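Local coordinates for lipolytic protein G-D-S-L family (Veillonella parvula DSM 2008, PDB 4RW0) that probably hydrolyses ester bonds of lipid or other acyl substrates, at residues K177-E180 and V181-L185; K94-E97 and L98-K102. All blocks are in the same frame, centred on the assembly; numbering follows the deposited sequence.

Contact 1: K177-E180 and V181-L185; sequences KALE and VFTRL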
ATOM      1  N   LYS A 177       5.886  -6.664   8.355  1.00 19.62           N
ATOM      2  CA  LYS A 177       4.786  -5.904   8.924  1.00 21.55           C
ATOM      3  C   LYS A 177       3.457  -6.264   8.238  1.00 23.24           C
ATOM      4  O   LYS A 177       2.478  -6.415   8.909  1.00 20.46           O
ATOM      5  CB  LYS A 177       5.041  -4.439   8.729  1.00 22.11           C
ATOM      6  CG  LYS A 177       4.010  -3.534   9.354  1.00 29.06           C
ATOM      7  CD  LYS A 177       3.978  -3.687  10.877  1.00 30.56           C
ATOM      8  CE  LYS A 177       3.449  -2.419  11.488  1.00 39.00           C
ATOM      9  NZ  LYS A 177       3.655  -2.504  12.955  1.00 46.28           N
ATOM     10  N   ALA A 178       3.458  -6.499   6.914  1.00 20.72           N
ATOM     11  CA  ALA A 178       2.191  -6.903   6.188  1.00 19.33           C
ATOM     12  C   ALA A 178       1.753  -8.296   6.607  1.00 20.29           C
ATOM     13  O   ALA A 178       0.567  -8.587   6.768  1.00 19.10           O
ATOM     14  CB  ALA A 178       2.465  -6.911   4.677  1.00 19.84           C
ATOM     15  N   LEU A 179       2.715  -9.177   6.832  1.00 20.86           N
ATOM     16  CA  LEU A 179       2.423 -10.499   7.328  1.00 22.71           C
ATOM     17  C   LEU A 179       1.756 -10.576   8.707  1.00 24.63           C
ATOM     18  O   LEU A 179       1.037 -11.537   8.993  1.00 24.34           O
ATOM     19  CB  LEU A 179       3.664 -11.397   7.291  1.00 24.85           C
ATOM     20  CG  LEU A 179       4.194 -11.831   5.895  1.00 26.80           C
ATOM     21  CD1 LEU A 179       5.550 -12.536   5.985  1.00 25.50           C
ATOM     22  CD2 LEU A 179       3.203 -12.741   5.254  1.00 25.82           C
ATOM     23  N   GLU A 180       1.890  -9.548   9.514  1.00 26.26           N
ATOM     24  CA  GLU A 180       1.185  -9.537  10.769  1.00 27.50           C
ATOM     25  C   GLU A 180      -0.323  -9.474  10.501  1.00 31.90           C
ATOM     26  O   GLU A 180      -1.076 -10.014  11.280  1.00 28.91           O
ATOM     27  CB  GLU A 180       1.576  -8.379  11.632  1.00 29.30           C
ATOM     28  CG  GLU A 180       3.034  -8.388  12.112  1.00 32.50           C
ATOM     29  CD  GLU A 180       3.398  -7.070  12.880  1.00 40.24           C
ATOM     30  OE1 GLU A 180       2.511  -6.490  13.544  1.00 43.64           O
ATOM     31  OE2 GLU A 180       4.558  -6.567  12.774  1.00 39.68           O
ATOM     32  N   VAL A 181      -0.740  -8.885   9.379  1.00 28.36           N
ATOM     33  CA  VAL A 181      -2.186  -8.813   9.005  1.00 26.15           C
ATOM     34  C   VAL A 181      -2.559  -9.972   8.161  1.00 25.45           C
ATOM     35  O   VAL A 181      -3.533 -10.686   8.468  1.00 31.03           O
ATOM     36  CB  VAL A 181      -2.452  -7.517   8.238  1.00 29.76           C
ATOM     37  CG1 VAL A 181      -3.790  -7.557   7.457  1.00 29.23           C
ATOM     38  CG2 VAL A 181      -2.397  -6.344   9.171  1.00 29.26           C
ATOM     39  N   PHE A 182      -1.769 -10.275   7.113  1.00 24.43           N
ATOM     40  CA  PHE A 182      -2.158 -11.309   6.154  1.00 23.51           C
ATOM     41  C   PHE A 182      -2.215 -12.705   6.732  1.00 30.44           C
ATOM     42  O   PHE A 182      -2.986 -13.549   6.257  1.00 32.36           O
ATOM     43  CB  PHE A 182      -1.244 -11.378   4.904  1.00 24.37           C
ATOM     44  CG  PHE A 182      -1.231 -10.132   4.054  1.00 23.40           C
ATOM     45  CD1 PHE A 182      -2.391  -9.394   3.815  1.00 27.18           C
ATOM     46  CD2 PHE A 182      -0.077  -9.752   3.423  1.00 23.97           C
ATOM     47  CE1 PHE A 182      -2.354  -8.270   2.989  1.00 27.76           C
ATOM     48  CE2 PHE A 182      -0.026  -8.610   2.622  1.00 25.71           C
ATOM     49  CZ  PHE A 182      -1.176  -7.876   2.416  1.00 23.58           C
ATOM     50  N   THR A 183      -1.350 -12.985   7.692  1.00 32.34           N
ATOM     51  CA  THR A 183      -1.281 -14.297   8.308  1.00 35.01           C
ATOM     52  C   THR A 183      -2.511 -14.611   9.174  1.00 34.18           C
ATOM     53  O   THR A 183      -2.850 -15.763   9.387  1.00 36.53           O
ATOM     54  CB  THR A 183       0.030 -14.416   9.139  1.00 37.50           C
ATOM     55  OG1 THR A 183       1.133 -14.428   8.226  1.00 43.97           O
ATOM     56  CG2 THR A 183       0.082 -15.675   9.803  1.00 44.77           C
ATOM     57  N   ARG A 184      -3.169 -13.598   9.676  1.00 37.17           N
ATOM     58  CA  ARG A 184      -4.295 -13.785  10.543  1.00 45.79           C
ATOM     59  C   ARG A 184      -5.626 -13.805   9.770  1.00 50.09           C
ATOM     60  O   ARG A 184      -6.673 -13.890  10.383  1.00 52.25           O
ATOM     61  CB  ARG A 184      -4.335 -12.647  11.571  1.00 48.51           C
ATOM     62  CG  ARG A 184      -3.285 -12.657  12.685  1.00 59.66           C
ATOM     63  CD  ARG A 184      -3.550 -11.434  13.584  1.00 74.04           C
ATOM     64  NE  ARG A 184      -2.635 -11.261  14.724  1.00 94.56           N
ATOM     65  CZ  ARG A 184      -2.892 -11.617  15.990  1.00102.79           C
ATOM     66  NH1 ARG A 184      -4.039 -12.210  16.323  1.00103.73           N
ATOM     67  NH2 ARG A 184      -1.983 -11.393  16.937  1.00102.12           N
ATOM     68  N   LEU A 185      -5.602 -13.680   8.446  1.00 50.08           N
ATOM     69  CA  LEU A 185      -6.825 -13.790   7.651  1.00 51.05           C
ATOM     70  C   LEU A 185      -7.151 -15.279   7.476  1.00 57.23           C
ATOM     71  O   LEU A 185      -8.326 -15.638   7.551  1.00 51.95           O
ATOM     72  CB  LEU A 185      -6.698 -13.123   6.268  1.00 46.64           C
ATOM     73  CG  LEU A 185      -6.182 -11.688   6.228  1.00 41.84           C
ATOM     74  CD1 LEU A 185      -5.953 -11.282   4.774  1.00 40.07           C
ATOM     75  CD2 LEU A 185      -7.118 -10.703   6.893  1.00 40.73           C
TER
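Phe182 meets Ala178, the residue four places back, through its ring atom CE2, which lies 3.6 Å from the methyl CB. Its CG stands anti to the carbonyl carbon (chi1 -62°), which turns the ring back along the helix, tilted beside the Ala178 carbonyl. Ala178 O is gripped twice: Phe182 N approaches in the carbonyl plane at 2.9 Å, while Val181 N, equally close, comes from above that plane on a more bent bond. One carbonyl thus takes both the i+3 and the i+4 N-H near the C-terminal end of helix 168-182, which packs on one face of the parallel sheet of this alpha/beta SGNH hydrolase. On that inner side the Phe182 ring meets Phe38 edge-to-face and touches Cys29, Ile33, Ile6 and Ile143. Cutting Phe182 back to an alanine is likely to open a gap beside Ala178 CB and leave Phe38 without its edge-to-face partner. The outer side is looser. Leu179 O takes the Thr183 N-H at 3.1 Å and a weak bond from Thr183 OG1. Further out, Arg184, poorly ordered, runs its extended chain past Glu180 O, CD lying 3.7 Å from that oxygen, with the edge of the guanidinium turned toward it.

Contact 2: K94-E97 and L98-K102; sequences KAIE and LASTK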
ATOM      1  N   LYS A  94     -12.631   7.065  -2.143  1.00 27.11           N
ATOM      2  CA  LYS A  94     -13.331   6.617  -3.344  1.00 30.33           C
ATOM      3  C   LYS A  94     -12.838   5.267  -3.820  1.00 26.67           C
ATOM      4  O   LYS A  94     -13.592   4.337  -4.078  1.00 27.94           O
ATOM      5  CB  LYS A  94     -13.126   7.640  -4.445  1.00 33.16           C
ATOM      6  CG  LYS A  94     -14.187   8.712  -4.370  1.00 45.85           C
ATOM      7  CD  LYS A  94     -13.816  10.035  -5.058  1.00 57.42           C
ATOM      8  CE  LYS A  94     -13.500   9.949  -6.545  1.00 63.86           C
ATOM      9  NZ  LYS A  94     -13.251  11.313  -7.105  1.00 68.06           N
ATOM     10  N   ALA A  95     -11.534   5.117  -3.808  1.00 24.97           N
ATOM     11  CA  ALA A  95     -10.948   3.816  -4.141  1.00 22.40           C
ATOM     12  C   ALA A  95     -11.384   2.726  -3.191  1.00 22.10           C
ATOM     13  O   ALA A  95     -11.717   1.607  -3.642  1.00 25.13           O
ATOM     14  CB  ALA A  95      -9.439   3.942  -4.195  1.00 22.95           C
ATOM     15  N   ILE A  96     -11.426   3.050  -1.895  1.00 23.02           N
ATOM     16  CA  ILE A  96     -11.774   2.086  -0.886  1.00 23.05           C
ATOM     17  C   ILE A  96     -13.229   1.666  -1.013  1.00 25.50           C
ATOM     18  O   ILE A  96     -13.566   0.476  -0.897  1.00 25.65           O
ATOM     19  CB  ILE A  96     -11.492   2.654   0.536  1.00 25.80           C
ATOM     20  CG1 ILE A  96      -9.991   2.861   0.797  1.00 26.77           C
ATOM     21  CG2 ILE A  96     -12.113   1.786   1.612  1.00 25.27           C
ATOM     22  CD1 ILE A  96      -9.678   3.805   1.955  1.00 28.12           C
ATOM     23  N   GLU A  97     -14.091   2.631  -1.306  1.00 29.45           N
ATOM     24  CA  GLU A  97     -15.574   2.330  -1.508  1.00 28.36           C
ATOM     25  C   GLU A  97     -15.789   1.484  -2.735  1.00 25.52           C
ATOM     26  O   GLU A  97     -16.523   0.487  -2.693  1.00 27.66           O
ATOM     27  CB  GLU A  97     -16.353   3.621  -1.618  1.00 31.69           C
ATOM     28  CG  GLU A  97     -16.326   4.414  -0.322  1.00 35.87           C
ATOM     29  CD  GLU A  97     -16.938   5.828  -0.430  1.00 44.76           C
ATOM     30  OE1 GLU A  97     -17.113   6.390  -1.562  1.00 44.29           O
ATOM     31  OE2 GLU A  97     -17.221   6.382   0.662  1.00 47.81           O
ATOM     32  N   LEU A  98     -15.058   1.796  -3.802  1.00 24.68           N
ATOM     33  CA  LEU A  98     -15.131   0.973  -4.998  1.00 24.62           C
ATOM     34  C   LEU A  98     -14.640  -0.433  -4.762  1.00 25.89           C
ATOM     35  O   LEU A  98     -15.357  -1.408  -5.006  1.00 22.58           O
ATOM     36  CB  LEU A  98     -14.369   1.650  -6.138  1.00 27.69           C
ATOM     37  CG  LEU A  98     -14.235   0.809  -7.407  1.00 32.37           C
ATOM     38  CD1 LEU A  98     -15.635   0.507  -7.988  1.00 37.00           C
ATOM     39  CD2 LEU A  98     -13.291   1.489  -8.406  1.00 31.60           C
ATOM     40  N   ALA A  99     -13.418  -0.592  -4.203  1.00 24.42           N
ATOM     41  CA  ALA A  99     -12.908  -1.934  -3.978  1.00 24.13           C
ATOM     42  C   ALA A  99     -13.784  -2.753  -3.040  1.00 23.39           C
ATOM     43  O   ALA A  99     -13.895  -3.976  -3.183  1.00 22.15           O
ATOM     44  CB  ALA A  99     -11.446  -1.832  -3.437  1.00 24.10           C
ATOM     45  N   SER A 100     -14.442  -2.093  -2.095  1.00 25.67           N
ATOM     46  CA  SER A 100     -15.321  -2.801  -1.144  1.00 29.07           C
ATOM     47  C   SER A 100     -16.484  -3.545  -1.751  1.00 28.22           C
ATOM     48  O   SER A 100     -16.988  -4.486  -1.139  1.00 29.52           O
ATOM     49  CB  SER A 100     -15.946  -1.856  -0.124  1.00 30.19           C
ATOM     50  OG  SER A 100     -14.892  -1.466   0.710  1.00 40.84           O
ATOM     51  N   THR A 101     -16.841  -3.193  -2.979  1.00 27.53           N
ATOM     52  CA  THR A 101     -17.929  -3.908  -3.648  1.00 29.57           C
ATOM     53  C   THR A 101     -17.491  -5.245  -4.195  1.00 30.66           C
ATOM     54  O   THR A 101     -18.358  -6.040  -4.576  1.00 28.03           O
ATOM     55  CB  THR A 101     -18.501  -3.076  -4.793  1.00 30.16           C
ATOM     56  OG1 THR A 101     -17.489  -2.890  -5.788  1.00 34.31           O
ATOM     57  CG2 THR A 101     -18.988  -1.702  -4.301  1.00 31.62           C
ATOM     58  N   LYS A 102     -16.158  -5.516  -4.259  1.00 25.22           N
ATOM     59  CA  LYS A 102     -15.676  -6.799  -4.813  1.00 26.99           C
ATOM     60  C   LYS A 102     -14.848  -7.639  -3.861  1.00 24.41           C
ATOM     61  O   LYS A 102     -14.463  -8.757  -4.178  1.00 24.47           O
ATOM     62  CB  LYS A 102     -14.807  -6.533  -6.071  1.00 31.58           C
ATOM     63  CG  LYS A 102     -15.560  -5.775  -7.164  1.00 32.53           C
ATOM     64  CD  LYS A 102     -16.497  -6.731  -7.850  1.00 36.35           C
ATOM     65  CE  LYS A 102     -17.339  -5.955  -8.842  1.00 40.34           C
ATOM     66  NZ  LYS A 102     -18.253  -6.935  -9.448  1.00 41.85           N
TER
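Ser100 folds its side chain back over the carbonyl of Ile96, four residues earlier, and bonds to it through OG at 2.8 Å. The setting is the C-terminal turn of helix 85-100, one of the helices that flank the parallel sheet in the three-layer alpha/beta/alpha fold of SGNH hydrolases, and the contact illustrates how a short hydroxyl side chain can bind back to its own helix. With OG anti to the carbonyl carbon (chi1 -71°), the hydroxyl lies beside the backbone N, and both groups can address the same acceptor. Ser100 N reaches Ile96 O at 3.0 Å, and the two donors come from opposite faces of the carbonyl plane, so that one oxygen is held from both sides.

Earlier in the turn the backbone bonds are straighter. Ala99 N meets Ala95 O at 2.8 Å with an N-H...O angle of 173°, and Leu98 N binds Lys94 O in the same i+4 pattern. The apolar side chains of Ala95, Ile96 and Ala99 are buried: Ala95 touches Ile52 of helix 48-59, whereas Ala99 and Ile96 settle on strands 69-73 and 104-108. Leu98 continues toward helix 48-59, its CB 3.5 Å from Lys94 O before the branch leaves for Ile55 and Glu56. Glu97, by contrast, is solvent-exposed, although it also touches Tyr134 of helix 120-138. Its carbonyl oxygen has Thr101 CG2 alongside at 3.7 Å. Thr101 repeats the double grip one step on, now with an i+3 spacing: its backbone N lies 3.1 Å from Leu98 O, and its OG1, set between the backbone N and the carbonyl carbon (chi1 64°), donates to Leu98 O at 2.7 Å, nearly in line with the C=O bond.

Contacts 1 and 2 are two versions of one principle, the closing turn of a helix on the central parallel sheet. They do not touch: their centres lie 21 Å apart and their nearest atoms about 13 Å apart. Contact 2 rests on strands 69-73 and 104-108, whereas contact 1 meets strands 4-10 and 141-143, so the two helix ends meet different strands of the same sheet. The hydroxyl back-bond is weak in contact 1 and part of a two-donor grip in contact 2. Contact 1 is also near the bound sodium ion, with the Leu179 side chain about 9 Å from it and touching Ile33, one of the metal-site residues.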